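Local atomic coordinates of haloacid dehalogenase-like hydrolase (PDB entry 3PGV), a protein that probably acts as a metal-dependent phosphatase of the Cof family in the haloacid dehalogenase superfamily, with a calcium ion bound where magnesium is expected to work. Residues G30-P35 with A274-L279; G247-N252 with R256-H261. All coordinates share one frame; numbering follows the deposited sequence.

In the fold
Interaction 1 joins the short helix 28-32, beside the metal site, to the C-terminal helix 274-283, and interaction 2 packs helix 255-260 on strand 246-249 of the main sheet, within the chain enclosed by interaction 1. Their centres lie about 14 Å apart, yet the two meet directly. Met250, a selenomethionine, bridges them: its SE is 3.5 Å from Val275 CG2 and its CE 3.7 Å from Thr31 O. The Gly30 carbonyl also receives a hydrogen bond from Asn252 ND2. The calcium ion, held by Asp27, Asp29 and Asp233, is about 4 Å from the Thr31 side chain and about 7 Å from that of Met250.

Interaction 1. Residues G30-P35 with A274-L279; sequences GTLLSP and AVPRYL
With CG2 of Thr31 anti to the backbone N and OG1 beside it (chi1 -55°), the methyl meets Val275, whose own CG2 lies anti to its carbonyl carbon because CG1 takes the place opposite N (chi1 176°). Thr31 CG2 and Val275 CG2 come to 3.9 Å, and the side chains cross at a slant. That same Val275 CG2 also rests 3.6 Å from Thr31 O, so one branch of the valine covers both a methyl and a carbonyl oxygen. Leu32, next in sequence, reaches across with CD1 alone, which touches Pro276 CD at 4.1 Å and Val275 CG1 at 4.2 Å. The proline is at the same time packed against Tyr42, Ala43 and Thr46 of helix 41-51, which places the contact between that helix and strand 228-232, where Phe231 touches both Thr31 and Val275.

The polar link is a single water. It donates to Thr31 O at 2.8 Å and accepts from Val275 N at 2.8 Å, joining the end of helix 28-32 to the first turn of helix 274-283, where an amide has no carbonyl one turn earlier within the helix to bond to. Thr31 OG1 is engaged by the metal ligand Asp27, through OD2. This is the familiar haloacid dehalogenase layout, in which Asp27 at the end of the first strand and Asp29 just after it bind the metal together with Asp233, which follows strand 228-232. The chemistry thus divides Thr31 in two: its hydroxyl serves the second shell of the calcium site, while its methyl and carbonyl, by packing and through water, tie that site to the C-terminal helix.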
loop_
_atom_site.group_PDB
_atom_site.type_symbol
_atom_site.label_atom_id
_atom_site.label_comp_id
_atom_site.label_asym_id
_atom_site.label_seq_id
_atom_site.Cartn_x
_atom_site.Cartn_y
_atom_site.Cartn_z
ATOM N N GLY A 30 -0.600 9.419 -4.280
ATOM C CA GLY A 30 -0.834 9.433 -5.723
ATOM C C GLY A 30 -2.268 9.125 -6.112
ATOM O O GLY A 30 -2.595 9.120 -7.297
ATOM N N THR A 31 -3.142 8.858 -5.110
ATOM C CA THR A 31 -4.536 8.502 -5.356
ATOM C C THR A 31 -5.503 9.486 -4.648
ATOM O O THR A 31 -5.946 10.452 -5.262
ATOM C CB THR A 31 -4.768 7.033 -4.984
ATOM O OG1 THR A 31 -3.829 6.218 -5.697
ATOM C CG2 THR A 31 -6.174 6.580 -5.275
ATOM N N LEU A 32 -5.803 9.251 -3.364
ATOM C CA LEU A 32 -6.673 10.144 -2.598
ATOM C C LEU A 32 -5.901 11.414 -2.172
ATOM O O LEU A 32 -6.476 12.512 -2.154
ATOM C CB LEU A 32 -7.248 9.417 -1.359
ATOM C CG LEU A 32 -8.218 10.234 -0.476
ATOM C CD1 LEU A 32 -9.467 10.661 -1.260
ATOM C CD2 LEU A 32 -8.604 9.466 0.748
ATOM N N LEU A 33 -4.601 11.262 -1.827
ATOM C CA LEU A 33 -3.787 12.402 -1.412
ATOM C C LEU A 33 -3.409 13.274 -2.608
ATOM O O LEU A 33 -3.202 12.760 -3.728
ATOM C CB LEU A 33 -2.510 11.942 -0.667
ATOM C CG LEU A 33 -2.710 11.143 0.629
ATOM C CD1 LEU A 33 -1.381 10.761 1.220
ATOM C CD2 LEU A 33 -3.533 11.931 1.649
ATOM N N SER A 34 -3.296 14.590 -2.375
ATOM C CA SER A 34 -2.906 15.540 -3.418
ATOM C C SER A 34 -1.454 15.285 -3.843
ATOM O O SER A 34 -0.722 14.592 -3.123
ATOM C CB SER A 34 -3.047 16.964 -2.901
ATOM O OG SER A 34 -2.067 17.239 -1.913
ATOM N N PRO A 35 -0.977 15.883 -4.977
ATOM C CA PRO A 35 0.444 15.724 -5.342
ATOM C C PRO A 35 1.398 16.213 -4.244
ATOM O O PRO A 35 2.558 15.797 -4.217
ATOM C CB PRO A 35 0.576 16.559 -6.615
ATOM C CG PRO A 35 -0.796 16.622 -7.163
ATOM C CD PRO A 35 -1.698 16.682 -5.980
ATOM N N ALA A 274 -9.376 14.022 -8.281
ATOM C CA ALA A 274 -10.229 13.174 -9.117
ATOM C C ALA A 274 -11.033 12.140 -8.342
ATOM O O ALA A 274 -12.184 11.874 -8.700
ATOM C CB ALA A 274 -9.404 12.498 -10.191
ATOM N N VAL A 275 -10.442 11.535 -7.298
ATOM C CA VAL A 275 -11.152 10.497 -6.509
ATOM C C VAL A 275 -12.412 11.062 -5.814
ATOM O O VAL A 275 -13.516 10.604 -6.127
ATOM C CB VAL A 275 -10.223 9.719 -5.530
ATOM C CG1 VAL A 275 -11.025 8.726 -4.677
ATOM C CG2 VAL A 275 -9.106 9.004 -6.289
ATOM N N PRO A 276 -12.300 12.112 -4.935
ATOM C CA PRO A 276 -13.511 12.623 -4.265
ATOM C C PRO A 276 -14.546 13.205 -5.235
ATOM O O PRO A 276 -15.749 13.088 -4.983
ATOM C CB PRO A 276 -12.966 13.674 -3.292
ATOM C CG PRO A 276 -11.620 14.008 -3.790
ATOM C CD PRO A 276 -11.088 12.781 -4.427
ATOM N N ARG A 277 -14.085 13.798 -6.364
ATOM C CA ARG A 277 -14.990 14.342 -7.390
ATOM C C ARG A 277 -15.750 13.226 -8.079
ATOM O O ARG A 277 -16.948 13.357 -8.329
ATOM C CB ARG A 277 -14.220 15.194 -8.411
ATOM C CG ARG A 277 -13.671 16.462 -7.810
ATOM C CD ARG A 277 -12.941 17.354 -8.809
ATOM N NE ARG A 277 -12.216 18.423 -8.110
ATOM C CZ ARG A 277 -12.777 19.561 -7.707
ATOM N NH1 ARG A 277 -14.052 19.817 -7.985
ATOM N NH2 ARG A 277 -12.067 20.455 -7.030
ATOM N N TYR A 278 -15.065 12.101 -8.344
ATOM C CA TYR A 278 -15.674 10.915 -8.950
ATOM C C TYR A 278 -16.729 10.348 -8.005
ATOM O O TYR A 278 -17.820 9.992 -8.443
ATOM C CB TYR A 278 -14.593 9.855 -9.240
ATOM C CG TYR A 278 -15.092 8.659 -10.020
ATOM C CD1 TYR A 278 -15.681 7.575 -9.372
ATOM C CD2 TYR A 278 -14.905 8.571 -11.396
ATOM C CE1 TYR A 278 -16.115 6.456 -10.081
ATOM C CE2 TYR A 278 -15.320 7.449 -12.115
ATOM C CZ TYR A 278 -15.916 6.388 -11.453
ATOM O OH TYR A 278 -16.316 5.278 -12.155
ATOM N N LEU A 279 -16.398 10.281 -6.696
ATOM C CA LEU A 279 -17.290 9.770 -5.664
ATOM C C LEU A 279 -18.543 10.633 -5.508
ATOM O O LEU A 279 -19.646 10.090 -5.415
ATOM C CB LEU A 279 -16.547 9.642 -4.320
ATOM C CG LEU A 279 -15.457 8.546 -4.257
ATOM C CD1 LEU A 279 -14.657 8.645 -2.979
ATOM C CD2 LEU A 279 -16.063 7.152 -4.392
HETATM O O HOH W 1 -7.822 12.137 -6.369
#

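Interaction 2. Residues G247-N252 with R256-H261; sequences GCIMAN and RLKDLH. With EDO (1,2-ethanediol), chain J.
Ile249 meets Leu257, Lys258 and His261 within a beta-alpha-beta unit, strand 246-249, helix 255-260 and strand 265-266, at one side of the Rossmann-like core of this haloacid dehalogenase fold. Apolar packing comes first. Ile249 ends the strand with its side chain directed at the helix, and its two methyl-bearing branches divide the work: Ile249 CG2 sits 3.8 Å from Lys258 CG and 4.1 Å from Leu257 CD2, whereas Ile249 CD1 reaches further along, 4.1 Å from Leu257 CG. Leu257 and Ile249 run past each other in opposite senses, and Leu241 of helix 238-243 closes on the isoleucine as well. Ile249 CD1 also ends 3.7 Å from His261 O, a contact with the backbone where the helix stops; the imidazole ND1 turns to Glu263.

Polar contact across the segments rests on Lys258. Beyond the CG that touches Ile249, its chain is extended (chi3 -179°) and carries the amine to the loop after the strand, where Lys258 CE passes 3.6 Å from Met250 O. Arg256, pointing the other way, forms a salt bridge through NH2 with Glu180 and donates from NH1 to O1 of an ethanediol, probably from the crystallisation liquor, at its guanidinium edge. The lysine's hydrogen bond, Lys258 NZ to Ala251 O at 2.8 Å, meets the carbonyl at a C=O...N angle of 132°, with the nitrogen tilted 32° from the carbonyl plane.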
loop_
_atom_site.group_PDB
_atom_site.type_symbol
_atom_site.label_atom_id
_atom_site.label_comp_id
_atom_site.label_asym_id
_atom_site.label_seq_id
_atom_site.Cartn_x
_atom_site.Cartn_y
_atom_site.Cartn_z
ATOM N N GLY A 247 -12.885 -1.127 -10.289
ATOM C CA GLY A 247 -11.539 -0.590 -10.116
ATOM C C GLY A 247 -11.267 0.612 -11.004
ATOM O O GLY A 247 -11.530 0.567 -12.205
ATOM N N CYS A 248 -10.731 1.707 -10.410
ATOM C CA CYS A 248 -10.374 2.927 -11.155
ATOM C C CYS A 248 -8.886 3.181 -11.080
ATOM O O CYS A 248 -8.322 3.229 -9.981
ATOM C CB CYS A 248 -11.162 4.126 -10.644
ATOM S SG CYS A 248 -12.934 4.028 -10.938
ATOM N N ILE A 249 -8.253 3.409 -12.237
ATOM C CA ILE A 249 -6.827 3.746 -12.323
ATOM C C ILE A 249 -6.667 5.271 -12.467
ATOM O O ILE A 249 -7.363 5.890 -13.275
ATOM C CB ILE A 249 -6.151 2.974 -13.511
ATOM C CG1 ILE A 249 -6.212 1.442 -13.293
ATOM C CG2 ILE A 249 -4.699 3.454 -13.747
ATOM C CD1 ILE A 249 -5.666 0.603 -14.496
HETATM N N MSE A 250 -5.780 5.876 -11.658
HETATM C CA MSE A 250 -5.509 7.323 -11.714
HETATM C C MSE A 250 -4.852 7.682 -13.041
HETATM O O MSE A 250 -4.059 6.892 -13.560
HETATM C CB MSE A 250 -4.576 7.738 -10.556
HETATM C CG MSE A 250 -5.095 7.336 -9.179
HETATM SE SE MSE A 250 -6.847 8.047 -8.825
HETATM C CE MSE A 250 -6.447 9.925 -8.861
ATOM N N ALA A 251 -5.118 8.901 -13.561
ATOM C CA ALA A 251 -4.446 9.367 -14.784
ATOM C C ALA A 251 -2.930 9.449 -14.548
ATOM O O ALA A 251 -2.139 9.175 -15.462
ATOM C CB ALA A 251 -4.982 10.736 -15.196
ATOM N N ASN A 252 -2.528 9.765 -13.301
ATOM C CA ASN A 252 -1.122 9.898 -12.931
ATOM C C ASN A 252 -0.471 8.548 -12.611
ATOM O O ASN A 252 0.676 8.511 -12.177
ATOM C CB ASN A 252 -0.983 10.843 -11.759
ATOM C CG ASN A 252 -1.862 10.475 -10.585
ATOM O OD1 ASN A 252 -3.064 10.732 -10.579
ATOM N ND2 ASN A 252 -1.273 9.866 -9.566
ATOM N N ARG A 256 2.799 0.839 -16.494
ATOM C CA ARG A 256 2.809 -0.614 -16.360
ATOM C C ARG A 256 1.486 -1.123 -15.762
ATOM O O ARG A 256 1.013 -2.193 -16.147
ATOM C CB ARG A 256 4.014 -1.081 -15.522
ATOM C CG ARG A 256 4.118 -2.605 -15.403
ATOM C CD ARG A 256 5.401 -3.046 -14.730
ATOM N NE ARG A 256 5.303 -4.410 -14.217
ATOM C CZ ARG A 256 6.262 -5.012 -13.525
ATOM N NH1 ARG A 256 7.409 -4.393 -13.293
ATOM N NH2 ARG A 256 6.077 -6.237 -13.053
ATOM N N LEU A 257 0.878 -0.342 -14.848
ATOM C CA LEU A 257 -0.418 -0.678 -14.261
ATOM C C LEU A 257 -1.517 -0.552 -15.312
ATOM O O LEU A 257 -2.378 -1.432 -15.412
ATOM C CB LEU A 257 -0.726 0.240 -13.025
ATOM C CG LEU A 257 -2.147 0.083 -12.389
ATOM C CD1 LEU A 257 -2.387 -1.372 -11.879
ATOM C CD2 LEU A 257 -2.358 1.082 -11.290
ATOM N N LYS A 258 -1.476 0.535 -16.108
ATOM C CA LYS A 258 -2.446 0.756 -17.192
ATOM C C LYS A 258 -2.347 -0.363 -18.242
ATOM O O LYS A 258 -3.375 -0.868 -18.699
ATOM C CB LYS A 258 -2.229 2.132 -17.848
ATOM C CG LYS A 258 -2.565 3.302 -16.927
ATOM C CD LYS A 258 -2.158 4.625 -17.538
ATOM C CE LYS A 258 -2.464 5.794 -16.634
ATOM N NZ LYS A 258 -2.060 7.087 -17.264
ATOM N N ASP A 259 -1.103 -0.778 -18.583
ATOM C CA ASP A 259 -0.842 -1.826 -19.568
ATOM C C ASP A 259 -1.293 -3.209 -19.071
ATOM O O ASP A 259 -1.796 -4.009 -19.863
ATOM C CB ASP A 259 0.651 -1.862 -19.934
ATOM C CG ASP A 259 1.155 -0.632 -20.675
ATOM O OD1 ASP A 259 0.309 0.178 -21.133
ATOM O OD2 ASP A 259 2.396 -0.499 -20.831
ATOM N N LEU A 260 -1.079 -3.502 -17.770
ATOM C CA LEU A 260 -1.472 -4.784 -17.180
ATOM C C LEU A 260 -2.994 -4.918 -17.112
ATOM O O LEU A 260 -3.526 -6.014 -17.304
ATOM C CB LEU A 260 -0.862 -4.940 -15.779
ATOM C CG LEU A 260 -1.067 -6.316 -15.106
ATOM C CD1 LEU A 260 -0.272 -7.409 -15.824
ATOM C CD2 LEU A 260 -0.706 -6.268 -13.624
ATOM N N HIS A 261 -3.699 -3.808 -16.861
ATOM C CA HIS A 261 -5.149 -3.831 -16.745
ATOM C C HIS A 261 -5.817 -2.805 -17.659
ATOM O O HIS A 261 -6.400 -1.828 -17.176
ATOM C CB HIS A 261 -5.573 -3.636 -15.283
ATOM C CG HIS A 261 -5.129 -4.748 -14.384
ATOM N ND1 HIS A 261 -5.771 -5.972 -14.382
ATOM C CD2 HIS A 261 -4.114 -4.788 -13.491
ATOM C CE1 HIS A 261 -5.128 -6.715 -13.496
ATOM N NE2 HIS A 261 -4.134 -6.044 -12.924
HETATM C C1 EDO J . 7.299 -0.745 -12.543
HETATM O O1 EDO J . 7.814 -1.322 -13.750
HETATM C C2 EDO J . 6.139 0.176 -12.877
HETATM O O2 EDO J . 5.623 0.733 -11.671
#